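Uncharacterized protein (Peptoclostridium difficile, PDB 6N7M) is of unknown function, is probably secreted or surface-exposed, and folds in its modelled part into a helical hairpin. Local coordinates at residues Y35-Y40 / E75-K80. Numbering follows the deposited sequence.
Sequences YTYEEY and ELEKIK
Two tyrosines on the first turn of helix 37-51, Tyr37 and Tyr40, pack the start of that helix against the late turns of helix 62-82, at the end of the antiparallel helical hairpin away from the connecting loop. Tyr37 is a knob in the hole formed by Leu76, Glu77, Ile79 and Lys80. Its CG lies anti to the backbone N (chi1 -179°), which carries the ring across to the partner helix, where the Leu76 side chain meets it at about a right angle. CD1 of Leu76 rests over one ring face, 3.7 Å from the centroid of Tyr37, in a CH-pi contact only 15° off the normal. Ile79 CG2 comes in at the ring edge and lies 4.0 Å from Tyr37 CB. Beyond the ring, in one of the two conformers of Glu77, a water bonded to Tyr37 OH at 2.7 Å also donates to Glu77 OE1 at 2.8 Å.

One turn on, Tyr40 is buried. Leu76 CB and CD1 lie along its ring edge, while Ile79 CD1 sits 3.9 Å from Tyr40 CB. For one of two Glu75 conformers, Tyr40 OH and Glu75 OE2 are 2.9 Å apart, a weak hydrogen bond that is not settled, with ring and carboxylate planes 32° apart. Behind this layer, Tyr40 CD1 lies over the centre of the Tyr35 ring, and Ile86 of the following loop touches both Tyr40 and Glu75.

The helix start is fixed by a capping box, Glu39 N donating to Thr36 OG1 at 3.0 Å and Thr36 N to Glu39 OE1. The contact thus rests on apolar packing of Leu76 and Ile79 against both tyrosines: the Tyr40 ring is buried, whereas Tyr37 lays one face on Leu76 and stays at the surface, and the polar links at the margin remain tentative.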
ATOM      1  N   TYR A  35      -8.984  -0.884  -1.963  1.00 20.70           N
ATOM      2  CA  TYR A  35      -9.641  -0.315  -0.769  1.00 19.13           C
ATOM      3  C   TYR A  35     -11.102   0.045  -1.014  1.00 19.03           C
ATOM      4  O   TYR A  35     -11.449   0.494  -2.133  1.00 21.65           O
ATOM      5  CB  TYR A  35      -8.966   0.992  -0.364  1.00 18.72           C
ATOM      6  CG  TYR A  35      -7.662   0.836   0.367  1.00 17.32           C
ATOM      7  CD1 TYR A  35      -7.661   0.552   1.717  1.00 15.63           C
ATOM      8  CD2 TYR A  35      -6.448   1.011  -0.273  1.00 17.04           C
ATOM      9  CE1 TYR A  35      -6.494   0.485   2.451  1.00 18.56           C
ATOM     10  CE2 TYR A  35      -5.264   0.910   0.438  1.00 18.82           C
ATOM     11  CZ  TYR A  35      -5.290   0.642   1.801  1.00 19.02           C
ATOM     12  OH  TYR A  35      -4.149   0.544   2.528  1.00 21.64           O
ATOM     13  N   THR A  36     -11.859  -0.046   0.062  1.00 20.81           N
ATOM     14  CA  THR A  36     -13.243   0.493   0.086  1.00 21.15           C
ATOM     15  C   THR A  36     -13.065   1.932   0.562  1.00 19.06           C
ATOM     16  O   THR A  36     -11.985   2.266   1.065  1.00 16.76           O
ATOM     17  CB  THR A  36     -14.202  -0.260   1.019  1.00 18.91           C
ATOM     18  OG1 THR A  36     -13.838  -0.066   2.385  1.00 21.21           O
ATOM     19  CG2 THR A  36     -14.239  -1.753   0.762  1.00 19.01           C
ATOM     20  N   TYR A  37     -14.085   2.752   0.369  1.00 17.61           N
ATOM     21  CA  TYR A  37     -14.011   4.144   0.842  1.00 15.20           C
ATOM     22  C   TYR A  37     -13.737   4.116   2.349  1.00 18.25           C
ATOM     23  O   TYR A  37     -12.849   4.850   2.836  1.00 15.20           O
ATOM     24  CB  TYR A  37     -15.315   4.855   0.487  1.00 17.78           C
ATOM     25  CG  TYR A  37     -15.311   6.295   0.909  1.00 17.55           C
ATOM     26  CD1 TYR A  37     -15.563   6.661   2.210  1.00 19.49           C
ATOM     27  CD2 TYR A  37     -14.964   7.278   0.002  1.00 18.74           C
ATOM     28  CE1 TYR A  37     -15.529   7.990   2.595  1.00 21.32           C
ATOM     29  CE2 TYR A  37     -14.911   8.613   0.372  1.00 20.45           C
ATOM     30  CZ  TYR A  37     -15.192   8.965   1.674  1.00 19.83           C
ATOM     31  OH  TYR A  37     -15.115  10.275   2.026  1.00 23.96           O
ATOM     32  N   GLU A  38     -14.491   3.294   3.081  1.00 18.36           N
ATOM     33  CA  GLU A  38     -14.350   3.247   4.565  1.00 21.25           C
ATOM     34  C   GLU A  38     -12.935   2.826   4.967  1.00 18.88           C
ATOM     35  O   GLU A  38     -12.400   3.430   5.912  1.00 18.95           O
ATOM     36  CB  GLU A  38     -15.362   2.280   5.165  1.00 22.10           C
ATOM     37  CG  GLU A  38     -15.208   2.034   6.652  1.00 30.85           C
ATOM     38  CD  GLU A  38     -16.395   1.313   7.275  1.00 35.50           C
ATOM     39  OE1 GLU A  38     -17.539   1.527   6.818  1.00 45.77           O
ATOM     40  OE2 GLU A  38     -16.166   0.509   8.187  1.00 63.00           O
ATOM     41  N   GLU A  39     -12.402   1.796   4.314  1.00 18.02           N
ATOM     42  CA  GLU A  39     -11.059   1.283   4.641  1.00 19.46           C
ATOM     43  C   GLU A  39     -10.011   2.359   4.381  1.00 17.52           C
ATOM     44  O   GLU A  39      -9.117   2.538   5.229  1.00 18.06           O
ATOM     45  CB  GLU A  39     -10.758   0.044   3.808  1.00 20.80           C
ATOM     46  CG  GLU A  39     -11.469  -1.210   4.256  1.00 23.53           C
ATOM     47  CD  GLU A  39     -11.260  -2.392   3.313  1.00 30.95           C
ATOM     48  OE1 GLU A  39     -10.831  -2.177   2.119  1.00 27.87           O
ATOM     49  OE2 GLU A  39     -11.530  -3.524   3.744  1.00 36.73           O
ATOM     50  N   TYR A  40     -10.127   3.067   3.262  1.00 14.87           N
ATOM     51  CA  TYR A  40      -9.089   4.056   2.924  1.00 16.36           C
ATOM     52  C   TYR A  40      -9.219   5.281   3.822  1.00 16.80           C
ATOM     53  O   TYR A  40      -8.188   5.871   4.213  1.00 14.30           O
ATOM     54  CB  TYR A  40      -9.175   4.408   1.454  1.00 17.97           C
ATOM     55  CG  TYR A  40      -7.918   5.023   0.914  1.00 18.24           C
ATOM     56  CD1 TYR A  40      -6.722   4.324   0.895  1.00 17.26           C
ATOM     57  CD2 TYR A  40      -7.928   6.303   0.383  1.00 19.07           C
ATOM     58  CE1 TYR A  40      -5.563   4.887   0.402  1.00 16.21           C
ATOM     59  CE2 TYR A  40      -6.779   6.878  -0.130  1.00 16.72           C
ATOM     60  CZ  TYR A  40      -5.593   6.166  -0.134  1.00 20.27           C
ATOM     61  OH  TYR A  40      -4.457   6.701  -0.662  1.00 25.92           O
ATOM     62  N   GLU A  75      -7.591  11.243  -3.422  0.50 20.50           N
ATOM     63  CA  GLU A  75      -7.834   9.876  -3.971  0.50 21.17           C
ATOM     64  C   GLU A  75      -9.074   9.283  -3.292  0.50 22.06           C
ATOM     65  O   GLU A  75      -9.848   8.610  -3.971  0.50 23.19           O
ATOM     66  CB  GLU A  75      -6.609   8.966  -3.791  0.50 22.16           C
ATOM     67  CG  GLU A  75      -5.435   9.282  -4.692  0.50 24.73           C
ATOM     68  CD  GLU A  75      -4.143   8.579  -4.306  0.50 26.76           C
ATOM     69  OE1 GLU A  75      -3.142   8.793  -5.005  0.50 35.69           O
ATOM     70  OE2 GLU A  75      -4.112   7.882  -3.251  0.50 27.68           O
ATOM     71  N   LEU A  76      -9.240   9.520  -1.991  1.00 20.08           N
ATOM     72  CA  LEU A  76     -10.399   8.972  -1.247  1.00 20.06           C
ATOM     73  C   LEU A  76     -11.688   9.448  -1.910  1.00 22.02           C
ATOM     74  O   LEU A  76     -12.588   8.645  -2.106  1.00 19.72           O
ATOM     75  CB  LEU A  76     -10.350   9.451   0.205  1.00 18.07           C
ATOM     76  CG  LEU A  76     -11.520   9.039   1.077  1.00 18.20           C
ATOM     77  CD1 LEU A  76     -11.589   7.541   1.266  1.00 14.61           C
ATOM     78  CD2 LEU A  76     -11.480   9.754   2.407  1.00 20.50           C
ATOM     79  N   GLU A  77     -11.770  10.746  -2.211  0.50 21.23           N
ATOM     80  CA  GLU A  77     -12.984  11.323  -2.839  0.50 22.64           C
ATOM     81  C   GLU A  77     -13.157  10.699  -4.226  0.50 20.20           C
ATOM     82  O   GLU A  77     -14.307  10.464  -4.613  0.50 21.38           O
ATOM     83  CB  GLU A  77     -12.879  12.849  -2.878  0.50 24.68           C
ATOM     84  CG  GLU A  77     -14.150  13.525  -3.330  0.50 26.89           C
ATOM     85  CD  GLU A  77     -15.358  13.231  -2.461  0.50 30.29           C
ATOM     86  OE1 GLU A  77     -15.216  12.443  -1.514  0.50 38.69           O
ATOM     87  OE2 GLU A  77     -16.444  13.780  -2.748  0.50 36.64           O
ATOM     88  N   LYS A  78     -12.066  10.393  -4.926  1.00 21.00           N
ATOM     89  CA  LYS A  78     -12.180   9.764  -6.273  1.00 21.14           C
ATOM     90  C   LYS A  78     -12.740   8.343  -6.133  1.00 20.23           C
ATOM     91  O   LYS A  78     -13.328   7.838  -7.091  1.00 19.35           O
ATOM     92  CB  LYS A  78     -10.868   9.830  -7.042  1.00 23.14           C
ATOM     93  CG  LYS A  78     -10.505  11.215  -7.585  1.00 26.23           C
ATOM     94  CD  LYS A  78      -9.138  11.199  -8.231  1.00 32.46           C
ATOM     95  CE  LYS A  78      -8.612  12.572  -8.583  1.00 41.31           C
ATOM     96  NZ  LYS A  78      -7.167  12.510  -8.907  1.00 39.99           N
ATOM     97  N   ILE A  79     -12.526   7.684  -5.001  1.00 20.03           N
ATOM     98  CA  ILE A  79     -13.135   6.335  -4.799  1.00 17.53           C
ATOM     99  C   ILE A  79     -14.658   6.492  -4.872  1.00 16.04           C
ATOM    100  O   ILE A  79     -15.274   5.764  -5.600  1.00 15.80           O
ATOM    101  CB  ILE A  79     -12.708   5.703  -3.454  1.00 17.57           C
ATOM    102  CG1 ILE A  79     -11.223   5.362  -3.417  1.00 18.42           C
ATOM    103  CG2 ILE A  79     -13.557   4.509  -3.126  1.00 16.21           C
ATOM    104  CD1 ILE A  79     -10.797   4.787  -2.075  1.00 21.26           C
ATOM    105  N   LYS A  80     -15.203   7.504  -4.190  1.00 16.12           N
ATOM    106  CA  LYS A  80     -16.650   7.786  -4.164  1.00 17.90           C
ATOM    107  C   LYS A  80     -17.156   8.341  -5.519  1.00 20.21           C
ATOM    108  O   LYS A  80     -18.213   7.899  -5.978  1.00 19.13           O
ATOM    109  CB  LYS A  80     -16.886   8.832  -3.076  1.00 17.86           C
ATOM    110  CG  LYS A  80     -18.318   9.265  -2.881  1.00 23.73           C
ATOM    111  CD  LYS A  80     -18.465  10.341  -1.814  1.00 26.70           C
ATOM    112  CE  LYS A  80     -19.912  10.701  -1.590  1.00 33.98           C
ATOM    113  NZ  LYS A  80     -20.086  11.777  -0.588  1.00 36.53           N
TER
HETATM  114  O   HOH W   1     -13.602  12.066   0.710  0.50 20.58           O